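Local coordinates for DltD domain-containing protein (Beauveria bassiana, PDB 7D78), which is a thioesterase that probably acts as a polyketide cyclase, closing a polyketide chain into a medium-ring lactone, at residues Gly42-Val47 and Thr115-Leu120; Ala53-Pro58 and Ala111-His116; Leu67-Ala72 and Thr82-Pro87; Val139-Ala144 and Glu249-Val254. One frame throughout, in Å; residues are numbered along the deposited sequence.

Contact 1. Residues Gly42-Val47 and Thr115-Leu120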
# COMPACT_ATOMS: atom_id res chain seq x y z
N GLY A 42 -4.84 22.62 -8.21
CA GLY A 42 -3.77 22.76 -9.18
C GLY A 42 -4.04 23.85 -10.20
O GLY A 42 -5.07 24.52 -10.18
N ARG A 43 -3.06 24.03 -11.10
CA ARG A 43 -3.14 24.98 -12.20
C ARG A 43 -3.55 24.23 -13.46
O ARG A 43 -2.92 23.23 -13.82
CB ARG A 43 -1.81 25.66 -12.47
CG ARG A 43 -1.18 26.40 -11.30
CD ARG A 43 0.13 26.98 -11.78
NE ARG A 43 0.67 27.97 -10.84
CZ ARG A 43 1.69 28.77 -11.13
NH1 ARG A 43 2.27 28.72 -12.32
NH2 ARG A 43 2.12 29.63 -10.21
N PHE A 44 -4.59 24.71 -14.14
CA PHE A 44 -5.04 24.13 -15.39
C PHE A 44 -4.74 25.12 -16.52
O PHE A 44 -5.26 26.24 -16.51
CB PHE A 44 -6.54 23.81 -15.34
CG PHE A 44 -7.04 23.12 -16.57
CD1 PHE A 44 -6.65 21.82 -16.86
CD2 PHE A 44 -7.90 23.77 -17.45
CE1 PHE A 44 -7.12 21.17 -17.98
CE2 PHE A 44 -8.38 23.13 -18.58
CZ PHE A 44 -7.98 21.82 -18.85
N TYR A 45 -3.89 24.70 -17.44
CA TYR A 45 -3.51 25.49 -18.61
C TYR A 45 -4.35 24.99 -19.78
O TYR A 45 -4.05 23.96 -20.38
CB TYR A 45 -2.02 25.33 -18.88
CG TYR A 45 -1.08 25.91 -17.82
CD1 TYR A 45 -0.88 25.25 -16.61
CD2 TYR A 45 -0.38 27.09 -18.06
CE1 TYR A 45 -0.01 25.77 -15.64
CE2 TYR A 45 0.49 27.62 -17.10
CZ TYR A 45 0.67 26.95 -15.90
OH TYR A 45 1.53 27.46 -14.95
N ALA A 46 -5.43 25.72 -20.10
CA ALA A 46 -6.41 25.29 -21.08
C ALA A 46 -5.96 25.64 -22.50
O ALA A 46 -5.18 26.56 -22.72
CB ALA A 46 -7.77 25.94 -20.81
N VAL A 47 -6.47 24.89 -23.47
CA VAL A 47 -6.31 25.24 -24.87
C VAL A 47 -7.67 25.58 -25.44
O VAL A 47 -8.72 25.21 -24.89
CB VAL A 47 -5.64 24.12 -25.70
CG1 VAL A 47 -4.27 23.77 -25.10
CG2 VAL A 47 -6.54 22.89 -25.77
N THR A 115 -10.80 11.72 -13.57
CA THR A 115 -12.25 11.86 -13.71
C THR A 115 -12.64 13.33 -13.86
O THR A 115 -13.43 13.68 -14.75
CB THR A 115 -12.96 11.24 -12.51
OG1 THR A 115 -12.76 9.82 -12.51
CG2 THR A 115 -14.49 11.52 -12.57
N HIS A 116 -12.11 14.21 -13.01
CA HIS A 116 -12.56 15.59 -13.10
C HIS A 116 -11.96 16.31 -14.31
O HIS A 116 -12.67 17.07 -14.98
CB HIS A 116 -12.24 16.36 -11.82
CG HIS A 116 -12.73 17.78 -11.85
ND1 HIS A 116 -14.07 18.10 -11.93
CD2 HIS A 116 -12.06 18.96 -11.85
CE1 HIS A 116 -14.20 19.42 -11.96
NE2 HIS A 116 -13.00 19.96 -11.91
N ILE A 117 -10.67 16.10 -14.60
CA ILE A 117 -10.05 16.77 -15.75
C ILE A 117 -10.73 16.33 -17.05
O ILE A 117 -10.96 17.14 -17.96
CB ILE A 117 -8.53 16.49 -15.78
CG1 ILE A 117 -7.82 17.07 -14.55
CG2 ILE A 117 -7.90 17.04 -17.06
CD1 ILE A 117 -8.05 18.60 -14.32
N SER A 118 -11.06 15.04 -17.16
CA SER A 118 -11.76 14.52 -18.33
C SER A 118 -13.13 15.16 -18.51
O SER A 118 -13.66 15.18 -19.63
CB SER A 118 -11.93 12.99 -18.23
OG SER A 118 -10.67 12.33 -18.16
N SER A 119 -13.72 15.69 -17.44
CA SER A 119 -15.04 16.30 -17.55
C SER A 119 -15.00 17.75 -18.03
O SER A 119 -16.06 18.32 -18.33
CB SER A 119 -15.77 16.23 -16.20
OG SER A 119 -15.38 17.30 -15.36
N LEU A 120 -13.82 18.36 -18.14
CA LEU A 120 -13.75 19.78 -18.43
C LEU A 120 -14.07 20.05 -19.91
O LEU A 120 -13.88 19.17 -20.76
CB LEU A 120 -12.36 20.32 -18.08
CG LEU A 120 -12.01 20.25 -16.59
CD1 LEU A 120 -10.61 20.80 -16.37
CD2 LEU A 120 -13.03 21.01 -15.75
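Phe44 and Leu120 meet by a CH-pi contact: Leu120 CD1 stands over the middle of the Phe44 ring, 3.8 Å from its centroid and 11° off the ring normal. The two side chains come from opposite directions. Phe44 CG is anti to the backbone N (chi1 -176°), which carries the ring from the strand toward residues 115-120, and chi2 of 69° turns one face to the methyl. Leu120 CD1 is slightly nearer the far end of the ring, with Phe44 CZ closest at 3.8 Å.

A looser apolar contact joins Ile117 CG2 to Phe44 CE1 at 4.3 Å, from an oblique direction. No hydrogen bond crosses between the segments. In the eight-stranded sheet of this alpha/beta hydrolase fold, strand 39-45 pairs with strands 28-33 and 81-86, and Phe44 reaches from it to Ile117 of helix 103-118 and to Leu120, in the loop that follows. Val30 of strand 28-33, at one edge of the sheet, touches both Phe44 and Ile117. With an alanine here instead of Phe44, Leu120 CD1 would probably lose the surface it rests on, leaving a gap between strand and Leu120.

Two side-chain hydrogen bonds stay inside the segments. Arg43 NH1 donates to Tyr45 OH at 3.0 Å, close to the guanidinium plane; these two side chains touch Pro69 of helix 68-77. His116 O accepts twice from Ser119, from OG at 2.7 Å and from the backbone N at 3.0 Å, which secures the turn leading into Leu120.

Contact 2. Residues Ala53-Pro58 and Ala111-His116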
# COMPACT_ATOMS: atom_id res chain seq x y z
N ALA A 53 -5.11 16.18 -22.97
CA ALA A 53 -4.74 16.72 -21.66
C ALA A 53 -3.59 15.92 -21.07
O ALA A 53 -3.57 14.69 -21.15
CB ALA A 53 -5.94 16.71 -20.70
N ILE A 54 -2.63 16.63 -20.47
CA ILE A 54 -1.50 16.02 -19.77
C ILE A 54 -1.62 16.40 -18.30
O ILE A 54 -1.64 17.59 -17.97
CB ILE A 54 -0.15 16.49 -20.34
CG1 ILE A 54 -0.05 16.18 -21.84
CG2 ILE A 54 0.99 15.88 -19.55
CD1 ILE A 54 1.12 16.90 -22.51
N ILE A 55 -1.70 15.40 -17.43
CA ILE A 55 -1.76 15.61 -15.98
C ILE A 55 -0.37 15.35 -15.42
O ILE A 55 0.15 14.24 -15.55
CB ILE A 55 -2.80 14.70 -15.31
CG1 ILE A 55 -4.22 15.07 -15.76
CG2 ILE A 55 -2.69 14.79 -13.77
CD1 ILE A 55 -5.23 13.90 -15.62
N MET A 56 0.23 16.37 -14.80
CA MET A 56 1.62 16.33 -14.35
C MET A 56 1.67 16.20 -12.83
O MET A 56 1.14 17.07 -12.12
CB MET A 56 2.38 17.59 -14.79
CG MET A 56 2.44 17.80 -16.30
SD MET A 56 3.18 19.39 -16.75
CE MET A 56 4.89 19.11 -16.30
N THR A 57 2.33 15.15 -12.34
CA THR A 57 2.50 14.93 -10.90
C THR A 57 3.90 15.34 -10.48
O THR A 57 4.88 14.81 -11.03
CB THR A 57 2.26 13.46 -10.55
OG1 THR A 57 0.89 13.11 -10.81
CG2 THR A 57 2.53 13.23 -9.06
N PRO A 58 4.06 16.24 -9.52
CA PRO A 58 5.40 16.65 -9.07
C PRO A 58 6.11 15.55 -8.29
O PRO A 58 5.55 14.52 -7.92
CB PRO A 58 5.13 17.86 -8.17
CG PRO A 58 3.72 18.27 -8.44
CD PRO A 58 3.00 17.00 -8.83
N ALA A 111 -6.68 8.68 -10.23
CA ALA A 111 -7.92 8.24 -10.88
C ALA A 111 -9.00 9.30 -10.74
O ALA A 111 -9.73 9.59 -11.70
CB ALA A 111 -8.41 6.92 -10.28
N ASP A 112 -9.13 9.90 -9.55
CA ASP A 112 -10.16 10.91 -9.33
C ASP A 112 -9.82 12.22 -10.04
O ASP A 112 -10.71 12.89 -10.57
CB ASP A 112 -10.35 11.12 -7.83
CG ASP A 112 -10.83 9.86 -7.14
OD1 ASP A 112 -11.37 8.98 -7.85
OD2 ASP A 112 -10.69 9.75 -5.89
N ILE A 113 -8.53 12.58 -10.09
CA ILE A 113 -8.11 13.72 -10.90
C ILE A 113 -8.45 13.49 -12.37
O ILE A 113 -9.01 14.37 -13.04
CB ILE A 113 -6.62 13.99 -10.69
CG1 ILE A 113 -6.37 14.43 -9.25
CG2 ILE A 113 -6.10 15.04 -11.70
CD1 ILE A 113 -4.93 14.26 -8.79
N VAL A 114 -8.14 12.30 -12.89
CA VAL A 114 -8.48 12.00 -14.28
C VAL A 114 -9.98 12.16 -14.52
O VAL A 114 -10.41 12.72 -15.54
CB VAL A 114 -8.00 10.58 -14.67
CG1 VAL A 114 -8.57 10.16 -16.02
CG2 VAL A 114 -6.48 10.54 -14.73
N THR A 115 -10.80 11.72 -13.57
CA THR A 115 -12.25 11.86 -13.71
C THR A 115 -12.64 13.33 -13.86
O THR A 115 -13.43 13.68 -14.75
CB THR A 115 -12.96 11.24 -12.51
OG1 THR A 115 -12.76 9.82 -12.51
CG2 THR A 115 -14.49 11.52 -12.57
N HIS A 116 -12.11 14.21 -13.01
CA HIS A 116 -12.56 15.59 -13.10
C HIS A 116 -11.96 16.31 -14.31
O HIS A 116 -12.67 17.07 -14.98
CB HIS A 116 -12.24 16.36 -11.82
CG HIS A 116 -12.73 17.78 -11.85
ND1 HIS A 116 -14.07 18.10 -11.93
CD2 HIS A 116 -12.06 18.96 -11.85
CE1 HIS A 116 -14.20 19.42 -11.96
NE2 HIS A 116 -13.00 19.96 -11.91
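Ile55 spreads two branches over the helix, one against Ile113 and one against Val114. Its CG1 lies beside the backbone N and anti to the carbonyl carbon (chi1 -66°), and chi2 of 156° extends the chain and puts CD1 at its tip. That tip meets Val114 CG2 at 3.7 Å and comes to 4.0 Å from Val114 CA, resting against the helix backbone as well as the side chain. The shorter branch, CG2, faces Ile113 CG2 at 4.0 Å.

Ile113 has the same branch arrangement as Ile55, and the methyl it offers is likewise the one anti to its backbone N, leaving CG1 and CD1 to lead elsewhere; its side chain also touches Tyr83 and Tyr85 on the next strand. Val114 instead presents the methyl beside its backbone N. Its side chain meets Ile55 at about a right angle, whereas Ile113 and Ile55 lie oblique to each other.

This is helix-on-sheet packing of the alpha/beta hydrolase fold: strand 51-57, near the middle of the sheet, lies against helix 103-118, with Leu130 of the adjoining strand 127-133 touching Ile55 too. Met56, next along the strand, instead touches helix 68-77 with its side chain.

All three residues in contact are buried and apolar. Farther round the helix, Asp112 takes part in polar bonding: OD2 accepts from the backbone N of Ile35, and OD1 forms a salt bridge with Arg179 of the second subunit.

Contact 3. Residues Leu67-Ala72 and Thr82-Pro87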
# COMPACT_ATOMS: atom_id res chain seq x y z
N LEU A 67 9.44 24.31 -11.09
CA LEU A 67 9.92 23.83 -12.39
C LEU A 67 8.81 23.55 -13.40
O LEU A 67 8.92 23.94 -14.57
CB LEU A 67 10.80 22.59 -12.24
CG LEU A 67 11.94 22.70 -11.21
CD1 LEU A 67 12.19 21.39 -10.47
CD2 LEU A 67 13.25 23.23 -11.83
N LEU A 68 7.75 22.87 -12.97
CA LEU A 68 6.74 22.41 -13.92
C LEU A 68 5.98 23.50 -14.67
O LEU A 68 5.57 23.23 -15.81
CB LEU A 68 5.75 21.49 -13.18
CG LEU A 68 6.42 20.33 -12.44
CD1 LEU A 68 5.38 19.30 -11.97
CD2 LEU A 68 7.48 19.66 -13.30
N PRO A 69 5.75 24.71 -14.13
CA PRO A 69 5.01 25.70 -14.94
C PRO A 69 5.66 25.98 -16.28
O PRO A 69 4.94 26.14 -17.28
CB PRO A 69 5.00 26.94 -14.03
CG PRO A 69 4.98 26.35 -12.65
CD PRO A 69 5.91 25.18 -12.74
N ASP A 70 6.99 26.01 -16.34
CA ASP A 70 7.67 26.22 -17.61
C ASP A 70 7.32 25.12 -18.61
O ASP A 70 7.07 25.40 -19.79
CB ASP A 70 9.18 26.28 -17.39
CG ASP A 70 9.60 27.50 -16.62
OD1 ASP A 70 8.89 28.53 -16.70
OD2 ASP A 70 10.65 27.44 -15.95
N ILE A 71 7.29 23.86 -18.16
CA ILE A 71 6.93 22.75 -19.03
C ILE A 71 5.47 22.85 -19.46
O ILE A 71 5.13 22.61 -20.62
CB ILE A 71 7.23 21.41 -18.33
CG1 ILE A 71 8.64 21.40 -17.74
CG2 ILE A 71 7.03 20.23 -19.28
CD1 ILE A 71 9.71 21.07 -18.74
N ALA A 72 4.58 23.21 -18.52
CA ALA A 72 3.15 23.28 -18.83
C ALA A 72 2.85 24.36 -19.87
O ALA A 72 1.97 24.18 -20.72
CB ALA A 72 2.35 23.56 -17.56
N THR A 82 -2.98 21.23 -19.86
CA THR A 82 -2.02 20.74 -18.88
C THR A 82 -2.50 21.08 -17.47
O THR A 82 -2.86 22.22 -17.19
CB THR A 82 -0.61 21.31 -19.12
OG1 THR A 82 -0.21 21.04 -20.47
CG2 THR A 82 0.38 20.65 -18.19
N TYR A 83 -2.51 20.08 -16.59
CA TYR A 83 -2.88 20.24 -15.19
C TYR A 83 -1.67 19.88 -14.33
O TYR A 83 -1.21 18.74 -14.35
CB TYR A 83 -4.06 19.34 -14.84
CG TYR A 83 -4.65 19.51 -13.44
CD1 TYR A 83 -5.06 20.76 -13.00
CD2 TYR A 83 -4.83 18.42 -12.59
CE1 TYR A 83 -5.62 20.93 -11.74
CE2 TYR A 83 -5.41 18.58 -11.32
CZ TYR A 83 -5.80 19.85 -10.90
OH TYR A 83 -6.37 20.05 -9.66
N ILE A 84 -1.13 20.87 -13.62
CA ILE A 84 -0.15 20.63 -12.56
C ILE A 84 -0.88 20.80 -11.23
O ILE A 84 -1.62 21.77 -11.05
CB ILE A 84 1.05 21.59 -12.64
CG1 ILE A 84 1.36 22.00 -14.07
CG2 ILE A 84 2.28 20.97 -11.99
CD1 ILE A 84 2.44 23.06 -14.13
N TYR A 85 -0.67 19.87 -10.30
CA TYR A 85 -1.41 19.90 -9.05
C TYR A 85 -0.49 19.58 -7.88
O TYR A 85 0.56 18.95 -8.04
CB TYR A 85 -2.61 18.91 -9.08
CG TYR A 85 -2.17 17.45 -9.05
CD1 TYR A 85 -1.80 16.80 -10.22
CD2 TYR A 85 -2.08 16.75 -7.85
CE1 TYR A 85 -1.36 15.47 -10.21
CE2 TYR A 85 -1.64 15.43 -7.82
CZ TYR A 85 -1.28 14.80 -8.99
OH TYR A 85 -0.86 13.50 -8.95
N ASP A 86 -0.90 20.06 -6.70
CA ASP A 86 -0.27 19.67 -5.45
C ASP A 86 -0.89 18.37 -4.96
O ASP A 86 -2.11 18.33 -4.73
CB ASP A 86 -0.46 20.76 -4.39
CG ASP A 86 0.38 22.01 -4.66
OD1 ASP A 86 1.46 21.88 -5.28
OD2 ASP A 86 -0.02 23.11 -4.22
N PRO A 87 -0.12 17.30 -4.79
CA PRO A 87 -0.71 16.05 -4.30
C PRO A 87 -1.27 16.21 -2.89
O PRO A 87 -1.05 17.19 -2.19
CB PRO A 87 0.46 15.05 -4.34
CG PRO A 87 1.46 15.67 -5.32
CD PRO A 87 1.32 17.16 -5.08
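No aromatic face enters the meeting of Ile84 with Leu68 and Ala72. The rings of Tyr83 and Tyr85 belong to residues directed away from helix 68-77; both touch Ile113 of helix 103-118 instead, while Tyr85 OH is hydrogen-bonded to Thr57 OG1 and Tyr83 OH to Val30 O. The pyrrolidine ring of Pro69 meets Ile84 CD1 with its N at 3.7 Å, CD standing farther off at 4.3 Å.

Ile84 fills the middle of the interface. Its CG2 meets Leu68 CD1 at 3.5 Å and Leu68 CB at 3.7 Å, and its CD1 reaches over to Ala72 CB. Ile84 is modelled in two conformers, so these distances describe one of them, and the seemingly tight approach of CD1 to Ala72 CB is doubtful evidence of strain.

One turn of helix separates Leu68 from Ala72, and Ala72 CB sits between Ile84 and Thr82, meeting Thr82 CG2 at 3.6 Å. Thr82 OG1 lies beside the backbone N (chi1 -55°), where it bonds with Phe80 O, and this leaves the methyl CG2 anti to that N and against the alanine. The small alanine lets the backbones come close here, with Ala72 CA and Thr82 CA 5.8 Å apart.

The axes of helix 68-72 and strand 82-86 run nearly antiparallel (167°), 9.2 Å apart at closest. Strand 51-57, helix 68-77 and strand 81-86 form a beta-alpha-beta crossover, the unit from which this alpha/beta hydrolase sheet is largely built, and this contact seats the connecting helix on the second of its strands.

Contact 4. Residues Val139-Ala144 and Glu249-Val254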
# COMPACT_ATOMS: atom_id res chain seq x y z
N VAL A 139 4.72 7.30 -9.19
CA VAL A 139 3.31 7.36 -8.80
C VAL A 139 2.42 7.29 -10.03
O VAL A 139 1.40 6.58 -10.05
CB VAL A 139 3.04 8.65 -7.98
CG1 VAL A 139 1.53 8.92 -7.89
CG2 VAL A 139 3.65 8.56 -6.59
N SER A 140 2.78 8.04 -11.08
CA SER A 140 1.97 8.06 -12.29
C SER A 140 1.89 6.68 -12.93
O SER A 140 0.84 6.30 -13.47
CB SER A 140 2.53 9.08 -13.29
OG SER A 140 2.53 10.40 -12.77
N ALA A 141 2.98 5.93 -12.90
CA ALA A 141 2.96 4.58 -13.46
C ALA A 141 1.96 3.69 -12.73
O ALA A 141 1.26 2.90 -13.36
CB ALA A 141 4.35 3.96 -13.40
N CYS A 142 1.91 3.80 -11.39
CA CYS A 142 0.96 2.99 -10.63
C CYS A 142 -0.47 3.34 -10.99
O CYS A 142 -1.32 2.45 -11.12
CB CYS A 142 1.19 3.18 -9.12
SG CYS A 142 2.85 2.70 -8.57
N ALA A 143 -0.76 4.63 -11.16
CA ALA A 143 -2.10 5.03 -11.61
C ALA A 143 -2.39 4.48 -12.99
O ALA A 143 -3.50 3.99 -13.25
CB ALA A 143 -2.24 6.56 -11.59
N ALA A 144 -1.41 4.54 -13.90
CA ALA A 144 -1.61 4.04 -15.25
C ALA A 144 -1.90 2.55 -15.26
O ALA A 144 -2.67 2.08 -16.10
CB ALA A 144 -0.38 4.34 -16.12
N GLU A 249 7.25 -3.89 -8.74
CA GLU A 249 6.25 -4.91 -9.02
C GLU A 249 5.03 -4.31 -9.70
O GLU A 249 4.46 -4.93 -10.61
CB GLU A 249 5.84 -5.63 -7.73
CG GLU A 249 7.01 -6.23 -6.96
CD GLU A 249 7.92 -7.08 -7.83
OE1 GLU A 249 7.41 -7.84 -8.69
OE2 GLU A 249 9.15 -6.99 -7.66
N ILE A 250 4.60 -3.12 -9.26
CA ILE A 250 3.42 -2.49 -9.86
C ILE A 250 3.70 -2.08 -11.30
O ILE A 250 2.82 -2.17 -12.17
CB ILE A 250 2.94 -1.30 -9.01
CG1 ILE A 250 2.59 -1.75 -7.59
CG2 ILE A 250 1.70 -0.68 -9.63
CD1 ILE A 250 2.48 -0.62 -6.61
N LEU A 251 4.93 -1.64 -11.59
CA LEU A 251 5.27 -1.25 -12.95
C LEU A 251 5.12 -2.42 -13.92
O LEU A 251 4.86 -2.21 -15.11
CB LEU A 251 6.68 -0.67 -13.01
CG LEU A 251 6.75 0.86 -13.10
CD1 LEU A 251 6.21 1.49 -11.81
CD2 LEU A 251 8.18 1.34 -13.38
N LYS A 252 5.24 -3.66 -13.42
CA LYS A 252 5.07 -4.82 -14.29
C LYS A 252 3.64 -4.98 -14.76
O LYS A 252 3.41 -5.61 -15.79
CB LYS A 252 5.56 -6.09 -13.58
CG LYS A 252 7.06 -6.12 -13.34
CD LYS A 252 7.42 -7.14 -12.27
CE LYS A 252 8.92 -7.12 -11.96
NZ LYS A 252 9.29 -8.22 -11.03
N LEU A 253 2.67 -4.40 -14.03
CA LEU A 253 1.29 -4.39 -14.49
C LEU A 253 1.08 -3.41 -15.64
O LEU A 253 0.07 -3.51 -16.34
CB LEU A 253 0.34 -4.04 -13.35
CG LEU A 253 0.46 -4.89 -12.09
CD1 LEU A 253 -0.39 -4.31 -10.99
CD2 LEU A 253 0.07 -6.32 -12.38
N VAL A 254 1.99 -2.47 -15.84
CA VAL A 254 1.85 -1.54 -16.95
C VAL A 254 2.40 -2.23 -18.20
O VAL A 254 3.59 -2.09 -18.52
CB VAL A 254 2.58 -0.21 -16.69
CG1 VAL A 254 2.24 0.81 -17.77
CG2 VAL A 254 2.22 0.33 -15.30
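Cys142 holds SG beside its backbone N (chi1 -60°), directing the sulfur to Ile250, whose CG2 is anti to its own N and approaches SG at 3.7 Å. The other branch of Ile250 ends in CD1, 3.9 Å from the same SG, and the two methyls both bear on one side of the sulfur. Leu251 has an unusual first torsion (chi1 -102°), away from any staggered position, which together with its second torsion brings CD1 to Ala141 CB. At 3.5 Å this pair is closer than ordinary van der Waals contact, consistent with a locally tight fit.

The short side chains of Ala141 and Cys142 let the backbones come near, Cys142 CA and Ile250 CA being 6.1 Å apart. From Leu251 to Val254 the chain makes a type I beta turn, closed by the bond from Val254 N to Leu251 O at 3.0 Å. The turn places Val254 CG2 3.4 Å from Ala141 O, a methyl against a helix carbonyl. On the outer side Lys252 NZ forms a salt bridge with Glu249 OE1 at 3.0 Å, on the syn side of the carboxylate but 27° out of its plane.

Helix 135-146 is sandwiched among several elements: Ala141 also touches Leu153 and Met155 of strand 150-156, Val139 and Ala143 touch Leu110 of helix 103-118, and Ile250, Leu251 and Val254 lie against the part described here. Trp244 of the second subunit packs on both Cys142 and Ile250, bringing the contact to the dimer interface.

How the contacts relate
Following the chain, contact 1 opens at strand 39-45, contact 2 at strand 51-57 and contact 3 at helix 68-77. Contact 3 closes first, a short loop back to strand 81-86. Helix 103-118 then closes contact 2 and, a few residues later, contact 1; Thr115 and His116 belong to both. Contact 3 lies within contact 2, and contact 2 within the span of contact 1. Contact 4 follows in series, a longer loop from helix 135-146 to helix 247-251. Contacts 1 to 3 tie helices to three neighbouring strands of the sheet, whereas contact 4 joins helix 135-146 to helix 247-251 and the turn ending at Val254, its centre about 15 Å from that of contact 2.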